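PDB 6MPR: malonate decarboxylase subunit alpha from Acinetobacter baumannii ATCC 17978, which probably acts as the acyl-carrier-protein transferase subunit of malonate decarboxylase, exchanging malonate for acetate on the carrier protein before decarboxylation. Local coordinates for residues T178-E186 with R211-V219; S317-L325 with L346-Q354. One frame throughout, in Å; residues are numbered along the deposited sequence.

Interaction 1: T178-E186 with R211-V219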
ATOM      1  N   THR A 178      12.986 -13.036  -0.032  1.00  9.95           N
ATOM      2  CA  THR A 178      11.696 -12.989  -0.711  1.00 10.72           C
ATOM      3  C   THR A 178      11.470 -11.626  -1.371  1.00 11.63           C
ATOM      4  O   THR A 178      11.122 -11.550  -2.556  1.00  8.78           O
ATOM      5  CB  THR A 178      10.589 -13.324   0.290  1.00  7.12           C
ATOM      6  OG1 THR A 178      10.714 -14.705   0.699  1.00  8.11           O
ATOM      7  CG2 THR A 178       9.223 -13.120  -0.339  1.00  8.93           C
ATOM      8  N   GLU A 179      11.703 -10.535  -0.628  1.00  7.29           N
ATOM      9  CA  GLU A 179      11.670  -9.180  -1.184  1.00  8.42           C
ATOM     10  C   GLU A 179      10.421  -8.902  -2.020  1.00  8.04           C
ATOM     11  O   GLU A 179       9.295  -9.044  -1.516  1.00  8.32           O
ATOM     12  CB  GLU A 179      12.935  -8.907  -2.026  1.00  7.52           C
ATOM     13  CG  GLU A 179      14.217  -8.739  -1.157  1.00 11.72           C
ATOM     14  CD  GLU A 179      15.451  -8.333  -1.975  1.00 13.80           C
ATOM     15  OE1 GLU A 179      15.485  -7.200  -2.518  1.00 13.95           O
ATOM     16  OE2 GLU A 179      16.388  -9.155  -2.075  1.00 14.29           O
ATOM     17  N   ASP A 180      10.618  -8.484  -3.289  1.00  7.88           N
ATOM     18  CA  ASP A 180       9.521  -8.101  -4.176  1.00 14.50           C
ATOM     19  C   ASP A 180       8.842  -9.284  -4.846  1.00 10.27           C
ATOM     20  O   ASP A 180       7.781  -9.095  -5.449  1.00 11.05           O
ATOM     21  CB  ASP A 180       9.975  -7.182  -5.336  1.00  9.02           C
ATOM     22  CG  ASP A 180      11.021  -6.131  -4.940  1.00 14.88           C
ATOM     23  OD1 ASP A 180      11.918  -6.403  -4.125  1.00 15.74           O
ATOM     24  OD2 ASP A 180      10.978  -5.029  -5.528  1.00 13.07           O
ATOM     25  N   SER A 181       9.422 -10.480  -4.788  1.00  8.77           N
ATOM     26  CA  SER A 181       9.006 -11.525  -5.728  1.00  9.94           C
ATOM     27  C   SER A 181       7.512 -11.834  -5.694  1.00 10.29           C
ATOM     28  O   SER A 181       6.904 -11.938  -6.775  1.00 10.59           O
ATOM     29  CB  SER A 181       9.862 -12.780  -5.488  1.00  9.90           C
ATOM     30  OG  SER A 181      11.212 -12.484  -5.786  1.00 12.45           O
ATOM     31  N   PRO A 182       6.852 -11.983  -4.537  1.00  9.11           N
ATOM     32  CA  PRO A 182       5.415 -12.312  -4.583  1.00 16.03           C
ATOM     33  C   PRO A 182       4.582 -11.225  -5.243  1.00 13.63           C
ATOM     34  O   PRO A 182       3.609 -11.533  -5.939  1.00 12.45           O
ATOM     35  CB  PRO A 182       5.045 -12.490  -3.104  1.00 15.50           C
ATOM     36  CG  PRO A 182       6.342 -12.720  -2.395  1.00 17.93           C
ATOM     37  CD  PRO A 182       7.330 -11.872  -3.145  1.00 12.46           C
ATOM     38  N   ALA A 183       4.958  -9.956  -5.066  1.00  8.78           N
ATOM     39  CA  ALA A 183       4.192  -8.861  -5.654  1.00 10.66           C
ATOM     40  C   ALA A 183       4.404  -8.780  -7.158  1.00  8.88           C
ATOM     41  O   ALA A 183       3.511  -8.329  -7.879  1.00 12.48           O
ATOM     42  CB  ALA A 183       4.581  -7.523  -5.016  1.00  9.39           C
ATOM     43  N   LEU A 184       5.584  -9.186  -7.640  1.00  9.31           N
ATOM     44  CA  LEU A 184       5.870  -9.136  -9.073  1.00  8.46           C
ATOM     45  C   LEU A 184       5.276 -10.332  -9.808  1.00 11.07           C
ATOM     46  O   LEU A 184       4.863 -10.212 -10.971  1.00 10.50           O
ATOM     47  CB  LEU A 184       7.384  -9.093  -9.310  1.00  9.17           C
ATOM     48  CG  LEU A 184       8.181  -7.967  -8.654  1.00  8.66           C
ATOM     49  CD1 LEU A 184       9.684  -8.153  -8.885  1.00 10.94           C
ATOM     50  CD2 LEU A 184       7.706  -6.598  -9.137  1.00  8.33           C
ATOM     51  N   ILE A 185       5.274 -11.510  -9.171  1.00  7.74           N
ATOM     52  CA  ILE A 185       4.863 -12.725  -9.870  1.00  9.10           C
ATOM     53  C   ILE A 185       3.351 -12.830  -9.972  1.00  9.46           C
ATOM     54  O   ILE A 185       2.827 -13.199 -11.029  1.00 10.34           O
ATOM     55  CB  ILE A 185       5.470 -13.958  -9.176  1.00 12.50           C
ATOM     56  CG1 ILE A 185       6.989 -13.970  -9.393  1.00 13.85           C
ATOM     57  CG2 ILE A 185       4.827 -15.241  -9.698  1.00 13.83           C
ATOM     58  CD1 ILE A 185       7.714 -15.041  -8.582  1.00 11.23           C
ATOM     59  N   GLU A 186       2.624 -12.537  -8.884  1.00  8.45           N
ATOM     60  CA  GLU A 186       1.178 -12.761  -8.894  1.00  8.99           C
ATOM     61  C   GLU A 186       0.472 -12.106 -10.076  1.00 10.52           C
ATOM     62  O   GLU A 186      -0.356 -12.775 -10.709  1.00 10.43           O
ATOM     63  CB  GLU A 186       0.551 -12.319  -7.567  1.00 10.43           C
ATOM     64  CG  GLU A 186      -0.970 -12.397  -7.607  1.00 12.51           C
ATOM     65  CD  GLU A 186      -1.625 -12.239  -6.249  1.00 11.37           C
ATOM     66  OE1 GLU A 186      -0.913 -12.339  -5.212  1.00 13.17           O
ATOM     67  OE2 GLU A 186      -2.869 -12.033  -6.231  1.00 11.90           O
ATOM     68  N   ARG A 211      10.440 -24.046   2.900  1.00 17.17           N
ATOM     69  CA  ARG A 211       9.018 -23.747   2.800  1.00 15.00           C
ATOM     70  C   ARG A 211       8.737 -23.369   1.354  1.00 11.20           C
ATOM     71  O   ARG A 211       9.660 -23.127   0.567  1.00 13.76           O
ATOM     72  CB  ARG A 211       8.619 -22.618   3.748  1.00 11.95           C
ATOM     73  CG  ARG A 211       9.330 -21.302   3.434  1.00 11.54           C
ATOM     74  CD  ARG A 211       8.915 -20.186   4.400  1.00 14.49           C
ATOM     75  NE  ARG A 211       9.464 -18.901   3.993  1.00 13.60           N
ATOM     76  CZ  ARG A 211      10.397 -18.231   4.654  1.00 14.18           C
ATOM     77  NH1 ARG A 211      10.894 -18.723   5.794  1.00 11.59           N
ATOM     78  NH2 ARG A 211      10.823 -17.063   4.177  1.00 10.79           N
ATOM     79  N   VAL A 212       7.452 -23.269   1.022  1.00 11.86           N
ATOM     80  CA  VAL A 212       7.016 -22.776  -0.278  1.00  9.88           C
ATOM     81  C   VAL A 212       6.661 -21.305  -0.118  1.00 10.16           C
ATOM     82  O   VAL A 212       5.715 -20.962   0.602  1.00 13.86           O
ATOM     83  CB  VAL A 212       5.817 -23.572  -0.828  1.00 11.97           C
ATOM     84  CG1 VAL A 212       5.391 -22.992  -2.169  1.00 11.58           C
ATOM     85  CG2 VAL A 212       6.169 -25.062  -0.983  1.00 12.79           C
ATOM     86  N   ASP A 213       7.414 -20.437  -0.788  1.00  9.05           N
ATOM     87  CA  ASP A 213       7.113 -19.010  -0.823  1.00  9.24           C
ATOM     88  C   ASP A 213       6.332 -18.607  -2.059  1.00 10.97           C
ATOM     89  O   ASP A 213       5.529 -17.666  -1.996  1.00 13.41           O
ATOM     90  CB  ASP A 213       8.410 -18.206  -0.771  1.00  8.18           C
ATOM     91  CG  ASP A 213       9.076 -18.265   0.584  1.00 13.14           C
ATOM     92  OD1 ASP A 213       8.446 -17.818   1.555  1.00 11.98           O
ATOM     93  OD2 ASP A 213      10.222 -18.742   0.688  1.00 12.42           O
ATOM     94  N   ILE A 214       6.566 -19.284  -3.184  1.00 12.32           N
ATOM     95  CA  ILE A 214       5.830 -19.056  -4.419  1.00 12.94           C
ATOM     96  C   ILE A 214       5.291 -20.414  -4.836  1.00 14.30           C
ATOM     97  O   ILE A 214       6.073 -21.323  -5.128  1.00 13.39           O
ATOM     98  CB  ILE A 214       6.715 -18.485  -5.543  1.00 13.16           C
ATOM     99  CG1 ILE A 214       7.435 -17.198  -5.108  1.00 12.96           C
ATOM    100  CG2 ILE A 214       5.886 -18.267  -6.811  1.00 11.80           C
ATOM    101  CD1 ILE A 214       6.512 -16.030  -4.869  1.00 12.45           C
ATOM    102  N   PRO A 215       3.969 -20.609  -4.888  1.00 13.08           N
ATOM    103  CA  PRO A 215       3.424 -21.914  -5.291  1.00 12.73           C
ATOM    104  C   PRO A 215       3.706 -22.259  -6.744  1.00 12.50           C
ATOM    105  O   PRO A 215       3.789 -21.392  -7.619  1.00 14.00           O
ATOM    106  CB  PRO A 215       1.910 -21.765  -5.069  1.00 17.78           C
ATOM    107  CG  PRO A 215       1.715 -20.474  -4.318  1.00 21.06           C
ATOM    108  CD  PRO A 215       2.919 -19.618  -4.607  1.00 15.92           C
ATOM    109  N   ALA A 216       3.815 -23.570  -6.985  1.00 14.90           N
ATOM    110  CA  ALA A 216       4.079 -24.103  -8.319  1.00 11.62           C
ATOM    111  C   ALA A 216       3.102 -23.569  -9.365  1.00 16.94           C
ATOM    112  O   ALA A 216       3.475 -23.353 -10.523  1.00 16.16           O
ATOM    113  CB  ALA A 216       4.019 -25.633  -8.263  1.00 14.04           C
ATOM    114  N   SER A 217       1.838 -23.379  -8.998  1.00 18.08           N
ATOM    115  CA  SER A 217       0.901 -22.956 -10.030  1.00 18.65           C
ATOM    116  C   SER A 217       1.129 -21.512 -10.481  1.00 19.73           C
ATOM    117  O   SER A 217       0.577 -21.110 -11.511  1.00 19.92           O
ATOM    118  CB  SER A 217      -0.531 -23.148  -9.547  1.00 26.27           C
ATOM    119  OG  SER A 217      -0.804 -22.313  -8.441  1.00 22.80           O
ATOM    120  N   TRP A 218       1.947 -20.729  -9.765  1.00 14.96           N
ATOM    121  CA  TRP A 218       2.299 -19.389 -10.235  1.00 14.96           C
ATOM    122  C   TRP A 218       3.478 -19.379 -11.199  1.00 15.33           C
ATOM    123  O   TRP A 218       3.745 -18.337 -11.813  1.00 17.13           O
ATOM    124  CB  TRP A 218       2.651 -18.460  -9.058  1.00 12.46           C
ATOM    125  CG  TRP A 218       1.560 -18.266  -8.062  1.00 17.26           C
ATOM    126  CD1 TRP A 218       0.419 -19.019  -7.911  1.00 18.01           C
ATOM    127  CD2 TRP A 218       1.506 -17.254  -7.049  1.00 17.89           C
ATOM    128  NE1 TRP A 218      -0.328 -18.535  -6.861  1.00 24.07           N
ATOM    129  CE2 TRP A 218       0.314 -17.451  -6.321  1.00 19.10           C
ATOM    130  CE3 TRP A 218       2.353 -16.202  -6.688  1.00 13.67           C
ATOM    131  CZ2 TRP A 218      -0.048 -16.641  -5.247  1.00 17.24           C
ATOM    132  CZ3 TRP A 218       1.977 -15.388  -5.630  1.00 13.32           C
ATOM    133  CH2 TRP A 218       0.789 -15.613  -4.930  1.00 16.10           C
ATOM    134  N   VAL A 219       4.187 -20.498 -11.347  1.00 11.07           N
ATOM    135  CA  VAL A 219       5.477 -20.544 -12.023  1.00 13.63           C
ATOM    136  C   VAL A 219       5.332 -21.368 -13.300  1.00 16.05           C
ATOM    137  O   VAL A 219       4.768 -22.466 -13.274  1.00 15.19           O
ATOM    138  CB  VAL A 219       6.550 -21.146 -11.094  1.00 13.61           C
ATOM    139  CG1 VAL A 219       7.884 -21.313 -11.828  1.00 16.35           C
ATOM    140  CG2 VAL A 219       6.719 -20.283  -9.829  1.00 13.34           C
TER
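Arg211 and Asp213 approach Thr178 at one end of this contact, in which the loop leading to strand 221-224 of the parallel sheet lies against the first turns of helix 181-189. A type II' beta turn runs from Thr178 to Ser181, leading into the helix. The Arg211 guanidinium meets Thr178 OG1 near its plane, but Arg211 NH2 is 4.2 Å from that oxygen, too far for a bond. Arg211 NE instead donates to Asp213 OD1 at 2.9 Å and 177°, within the guanidinium plane and on the syn side of the carboxylate, a salt bridge inside the loop. Asp213 OD1 also pairs with Arg347 and Arg211 NH1 with Asp343, so the arginines and carboxylates are linked, which probably spreads their charge. Thr178 OG1, 3.9 Å from Asp213 CG, is satisfied by Thr174 and the carbonyl of Gly175.

Two residues, Asp213 and Ile214, sit opposite the single Ile172, a classic beta bulge. Ile214 then enters the angle between two helix residues: its CD1 lies 3.9 Å from Pro182 CA and 4.0 Å from Ile185 CD1. The two isoleucines reach tip to tip, whereas Ile214 crosses the proline ring at about a right angle.

Past a short 3-10 turn, Trp218 brings its indole to the next stretch of helix. Ile185 CG2 sits at the edge of the ring and 3.9 Å from Trp218 CB, while Pro215 CD of the same loop covers one indole face. Glu186 has CG anti to the backbone N (chi1 174°) and an extended chain, which carries its carboxylate past the six-membered ring; OE2 is held by Arg347 and Asn349 of the second subunit. The carboxylate and indole planes stand 58° apart, with Glu186 OE1 3.7 Å from Trp218 CH2.

Interaction 2: S317-L325 with L346-Q354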
ATOM      1  N   SER A 317       9.999  -5.447  17.706  1.00 10.55           N
ATOM      2  CA  SER A 317       9.576  -6.115  16.487  1.00  9.28           C
ATOM      3  C   SER A 317      10.244  -5.439  15.299  1.00  9.09           C
ATOM      4  O   SER A 317      10.425  -4.216  15.280  1.00  9.91           O
ATOM      5  CB  SER A 317       8.055  -6.071  16.337  1.00 12.39           C
ATOM      6  OG  SER A 317       7.605  -4.746  16.081  1.00 11.84           O
ATOM      7  N   VAL A 318      10.610  -6.243  14.313  1.00 13.12           N
ATOM      8  CA  VAL A 318      11.122  -5.736  13.042  1.00  8.27           C
ATOM      9  C   VAL A 318      10.470  -6.543  11.940  1.00  8.52           C
ATOM     10  O   VAL A 318      10.575  -7.778  11.934  1.00 10.64           O
ATOM     11  CB  VAL A 318      12.651  -5.862  12.934  1.00  8.34           C
ATOM     12  CG1 VAL A 318      13.148  -5.303  11.598  1.00  8.04           C
ATOM     13  CG2 VAL A 318      13.336  -5.185  14.088  1.00  8.67           C
ATOM     14  N   HIS A 319       9.808  -5.857  11.011  1.00  8.21           N
ATOM     15  CA  HIS A 319       9.390  -6.428   9.735  1.00 10.97           C
ATOM     16  C   HIS A 319      10.318  -5.909   8.643  1.00  7.27           C
ATOM     17  O   HIS A 319      10.669  -4.728   8.639  1.00 10.54           O
ATOM     18  CB  HIS A 319       7.942  -6.061   9.408  1.00  8.82           C
ATOM     19  CG  HIS A 319       7.395  -6.851   8.268  1.00  8.94           C
ATOM     20  ND1 HIS A 319       7.391  -6.376   6.973  1.00 10.54           N
ATOM     21  CD2 HIS A 319       6.932  -8.124   8.208  1.00  8.52           C
ATOM     22  CE1 HIS A 319       6.904  -7.306   6.171  1.00  7.97           C
ATOM     23  NE2 HIS A 319       6.627  -8.380   6.892  1.00  8.51           N
ATOM     24  N   CYS A 320      10.711  -6.787   7.712  1.00 10.57           N
ATOM     25  CA  CYS A 320      11.843  -6.534   6.821  1.00  8.38           C
ATOM     26  C   CYS A 320      11.420  -6.475   5.359  1.00  7.39           C
ATOM     27  O   CYS A 320      10.618  -7.297   4.910  1.00 11.45           O
ATOM     28  CB  CYS A 320      12.908  -7.629   6.944  1.00  7.26           C
ATOM     29  SG  CYS A 320      13.663  -7.761   8.565  1.00  9.80           S
ATOM     30  N   PHE A 321      12.013  -5.514   4.617  1.00  6.79           N
ATOM     31  CA  PHE A 321      11.863  -5.466   3.166  1.00 12.08           C
ATOM     32  C   PHE A 321      12.660  -6.569   2.477  1.00  9.81           C
ATOM     33  O   PHE A 321      12.264  -7.041   1.405  1.00 10.57           O
ATOM     34  CB  PHE A 321      12.343  -4.119   2.625  1.00 12.47           C
ATOM     35  CG  PHE A 321      11.874  -2.923   3.401  1.00 12.30           C
ATOM     36  CD1 PHE A 321      10.643  -2.346   3.135  1.00  9.88           C
ATOM     37  CD2 PHE A 321      12.679  -2.367   4.378  1.00 11.06           C
ATOM     38  CE1 PHE A 321      10.225  -1.219   3.827  1.00  8.81           C
ATOM     39  CE2 PHE A 321      12.271  -1.243   5.083  1.00 11.62           C
ATOM     40  CZ  PHE A 321      11.041  -0.673   4.822  1.00  9.69           C
ATOM     41  N   GLY A 322      13.777  -6.972   3.078  1.00  9.44           N
ATOM     42  CA  GLY A 322      14.715  -7.937   2.544  1.00  8.59           C
ATOM     43  C   GLY A 322      15.610  -8.428   3.661  1.00 13.90           C
ATOM     44  O   GLY A 322      15.415  -8.088   4.828  1.00 13.14           O
ATOM     45  N   THR A 323      16.607  -9.220   3.290  1.00 12.48           N
ATOM     46  CA  THR A 323      17.586  -9.736   4.238  1.00 16.84           C
ATOM     47  C   THR A 323      18.700  -8.713   4.456  1.00  9.83           C
ATOM     48  O   THR A 323      18.665  -7.588   3.950  1.00 10.84           O
ATOM     49  CB  THR A 323      18.179 -11.053   3.724  1.00 19.27           C
ATOM     50  OG1 THR A 323      18.833 -11.724   4.796  1.00 20.07           O
ATOM     51  CG2 THR A 323      19.215 -10.792   2.609  1.00 17.11           C
ATOM     52  N   GLU A 324      19.707  -9.095   5.238  1.00 10.32           N
ATOM     53  CA  GLU A 324      21.026  -8.484   5.093  1.00 13.70           C
ATOM     54  C   GLU A 324      22.065  -9.587   5.185  1.00 12.79           C
ATOM     55  O   GLU A 324      21.941 -10.494   6.014  1.00 12.22           O
ATOM     56  CB  GLU A 324      21.328  -7.383   6.127  1.00 10.30           C
ATOM     57  CG  GLU A 324      22.757  -6.817   6.030  1.00 12.80           C
ATOM     58  CD  GLU A 324      23.099  -6.215   4.644  1.00 22.40           C
ATOM     59  OE1 GLU A 324      22.844  -6.831   3.589  1.00 25.61           O
ATOM     60  OE2 GLU A 324      23.652  -5.110   4.608  1.00 20.10           O
ATOM     61  N   LEU A 325      23.060  -9.531   4.299  1.00 10.64           N
ATOM     62  CA  LEU A 325      24.064 -10.585   4.246  1.00 10.96           C
ATOM     63  C   LEU A 325      24.824 -10.677   5.564  1.00 11.14           C
ATOM     64  O   LEU A 325      25.211  -9.663   6.158  1.00 14.66           O
ATOM     65  CB  LEU A 325      25.044 -10.332   3.099  1.00 15.27           C
ATOM     66  CG  LEU A 325      24.471 -10.322   1.685  1.00 19.79           C
ATOM     67  CD1 LEU A 325      25.633 -10.253   0.723  1.00 19.23           C
ATOM     68  CD2 LEU A 325      23.607 -11.564   1.431  1.00 26.58           C
ATOM     69  N   LEU A 346      14.063 -16.044   8.108  1.00 11.07           N
ATOM     70  CA  LEU A 346      13.380 -14.787   7.818  1.00  8.66           C
ATOM     71  C   LEU A 346      12.452 -14.904   6.613  1.00 10.13           C
ATOM     72  O   LEU A 346      12.772 -15.570   5.626  1.00 14.27           O
ATOM     73  CB  LEU A 346      14.424 -13.695   7.543  1.00 11.62           C
ATOM     74  CG  LEU A 346      13.966 -12.292   7.114  1.00 13.82           C
ATOM     75  CD1 LEU A 346      13.192 -11.593   8.239  1.00 13.82           C
ATOM     76  CD2 LEU A 346      15.149 -11.414   6.632  1.00 13.33           C
ATOM     77  N   ARG A 347      11.303 -14.222   6.692  1.00  9.26           N
ATOM     78  CA  ARG A 347      10.426 -13.975   5.541  1.00 11.09           C
ATOM     79  C   ARG A 347      10.335 -12.461   5.373  1.00 12.17           C
ATOM     80  O   ARG A 347       9.597 -11.787   6.101  1.00 14.51           O
ATOM     81  CB  ARG A 347       9.044 -14.608   5.744  1.00 11.42           C
ATOM     82  CG  ARG A 347       7.914 -14.067   4.891  1.00 20.45           C
ATOM     83  CD  ARG A 347       7.668 -14.843   3.582  1.00 14.95           C
ATOM     84  NE  ARG A 347       6.491 -14.294   2.898  1.00 15.35           N
ATOM     85  CZ  ARG A 347       6.015 -14.695   1.719  1.00 15.31           C
ATOM     86  NH1 ARG A 347       6.602 -15.684   1.038  1.00 12.12           N
ATOM     87  NH2 ARG A 347       4.943 -14.094   1.216  1.00 14.47           N
ATOM     88  N   SER A 348      11.129 -11.920   4.455  1.00 12.58           N
ATOM     89  CA  SER A 348      10.939 -10.534   4.075  1.00  9.85           C
ATOM     90  C   SER A 348       9.756 -10.430   3.123  1.00  9.62           C
ATOM     91  O   SER A 348       9.281 -11.420   2.559  1.00  9.94           O
ATOM     92  CB  SER A 348      12.187  -9.983   3.404  1.00 12.01           C
ATOM     93  OG  SER A 348      12.581 -10.831   2.350  1.00 12.23           O
ATOM     94  N   ASN A 349       9.266  -9.208   2.961  1.00  9.93           N
ATOM     95  CA  ASN A 349       8.162  -8.971   2.048  1.00  8.98           C
ATOM     96  C   ASN A 349       8.171  -7.467   1.783  1.00 10.54           C
ATOM     97  O   ASN A 349       7.656  -6.704   2.599  1.00  8.67           O
ATOM     98  CB  ASN A 349       6.851  -9.446   2.664  1.00  8.95           C
ATOM     99  CG  ASN A 349       5.666  -9.316   1.730  1.00 10.54           C
ATOM    100  OD1 ASN A 349       5.602  -8.399   0.908  1.00 11.03           O
ATOM    101  ND2 ASN A 349       4.700 -10.233   1.869  1.00  9.14           N
ATOM    102  N   ARG A 350       8.772  -7.054   0.661  1.00  8.62           N
ATOM    103  CA  ARG A 350       8.973  -5.617   0.453  1.00  8.96           C
ATOM    104  C   ARG A 350       7.643  -4.889   0.294  1.00  9.93           C
ATOM    105  O   ARG A 350       7.470  -3.782   0.827  1.00  8.59           O
ATOM    106  CB  ARG A 350       9.898  -5.352  -0.749  1.00 11.49           C
ATOM    107  CG  ARG A 350      10.030  -3.842  -1.088  1.00  8.89           C
ATOM    108  CD  ARG A 350      11.286  -3.523  -1.910  1.00  8.51           C
ATOM    109  NE  ARG A 350      12.478  -3.491  -1.060  1.00 12.49           N
ATOM    110  CZ  ARG A 350      13.462  -4.385  -1.089  1.00 10.86           C
ATOM    111  NH1 ARG A 350      13.430  -5.387  -1.952  1.00  9.51           N
ATOM    112  NH2 ARG A 350      14.496  -4.277  -0.258  1.00 12.28           N
ATOM    113  N   MET A 351       6.677  -5.491  -0.402  1.00  8.19           N
ATOM    114  CA  MET A 351       5.375  -4.838  -0.539  0.56 10.07           C
ATOM    115  C   MET A 351       4.715  -4.632   0.821  1.00  9.41           C
ATOM    116  O   MET A 351       4.218  -3.535   1.127  1.00  7.71           O
ATOM    117  CB  MET A 351       4.451  -5.638  -1.456  0.56 11.10           C
ATOM    118  CG  MET A 351       3.042  -5.043  -1.479  0.56 10.64           C
ATOM    119  SD  MET A 351       2.189  -5.122  -3.049  0.56 35.17           S
ATOM    120  CE  MET A 351       1.421  -6.727  -2.992  0.56 36.79           C
ATOM    121  N   MET A 352       4.698  -5.674   1.659  1.00  9.03           N
ATOM    122  CA  MET A 352       4.030  -5.556   2.956  1.00 10.84           C
ATOM    123  C   MET A 352       4.757  -4.583   3.871  1.00 11.04           C
ATOM    124  O   MET A 352       4.122  -3.794   4.593  1.00  8.91           O
ATOM    125  CB  MET A 352       3.907  -6.939   3.598  1.00  8.08           C
ATOM    126  CG  MET A 352       3.202  -6.986   4.951  1.00 11.66           C
ATOM    127  SD  MET A 352       3.124  -8.715   5.500  1.00 16.05           S
ATOM    128  CE  MET A 352       1.833  -9.331   4.419  1.00 12.55           C
ATOM    129  N   CYS A 353       6.086  -4.606   3.829  1.00  8.53           N
ATOM    130  CA  CYS A 353       6.867  -3.735   4.690  1.00  9.54           C
ATOM    131  C   CYS A 353       6.742  -2.279   4.253  1.00  8.25           C
ATOM    132  O   CYS A 353       6.607  -1.388   5.092  1.00  8.95           O
ATOM    133  CB  CYS A 353       8.323  -4.190   4.669  1.00  7.75           C
ATOM    134  SG  CYS A 353       9.294  -3.618   6.043  1.00 10.51           S
ATOM    135  N   GLN A 354       6.798  -2.018   2.942  1.00  7.91           N
ATOM    136  CA  GLN A 354       6.583  -0.652   2.452  1.00  9.73           C
ATOM    137  C   GLN A 354       5.180  -0.157   2.782  1.00  7.15           C
ATOM    138  O   GLN A 354       5.000   1.008   3.157  1.00  8.55           O
ATOM    139  CB  GLN A 354       6.818  -0.593   0.948  1.00 12.46           C
ATOM    140  CG  GLN A 354       8.278  -0.556   0.536  1.00  9.85           C
ATOM    141  CD  GLN A 354       8.905   0.798   0.765  1.00  9.83           C
ATOM    142  OE1 GLN A 354       8.245   1.827   0.616  1.00  9.50           O
ATOM    143  NE2 GLN A 354      10.181   0.812   1.130  1.00 10.48           N
TER
HETATM  144  O   HOH W   1       6.495 -11.082   6.140  1.00 14.10           O
HETATM  145  O   HOH W   2      10.098  -9.609   7.679  1.00 11.63           O
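His319 ND1 donates to Cys353 SG at 3.5 Å and 159°, the sulfur lying 16° out of the imidazole plane. Cys353 SG, turned anti to its backbone N (chi1 -160°), also lies over the centre of the Phe321 ring, 3.4 Å from the centroid, a sulfur-aromatic contact. At the far side of the imidazole, His319 NE2 shares a water with Arg347 O; a second water accepts from Cys320 N and donates to the same Arg347 carbonyl. Cys320 O takes Asn349 N at 3.0 Å, tying the loop after strand 317-319 to the residue preceding the helix. Phe321 O lies 3.7 Å above the centre of one face of the Arg350 guanidinium, which also serves Glu179 and Asp180. Beside it, Ser348 CB packs tightly on Gly322 CA at 3.4 Å, while Ser348 OG is hydrogen-bonded to Pro176 O and Gly322 N to Asn301. Gln354 NE2 approaches Phe321 CE1, and Gln354 OE1 is hydrogen-bonded to Asn393. Asn349 OD1 accepts from Met352 N, three residues on, at 3.0 Å, the N-H coming from above the carbonyl plane; that side-chain bond makes Asn349 the N-cap of helix 350-359.

The centres of the two contacts are about 15 Å apart, and both segments of interaction 1 precede those of interaction 2 along the chain. Interaction 1 flanks the parallel sheet: helix 181-189 meets the loop that leads into its strand 221-224. Interaction 2 begins at strand 317-319, an outermost strand of the mixed sheet. They meet directly: Arg350 NH1 forms salt bridges with Glu179 OE1 and Asp180 OD1, each 2.8 Å, joining the Thr178-Ser181 turn to the first residue of helix 350-359. Across the dimer, residues of interaction 1 in one copy meet those of interaction 2 in the other. The parts of the chain around the two sheets are thus joined by salt bridges close to the subunit interface.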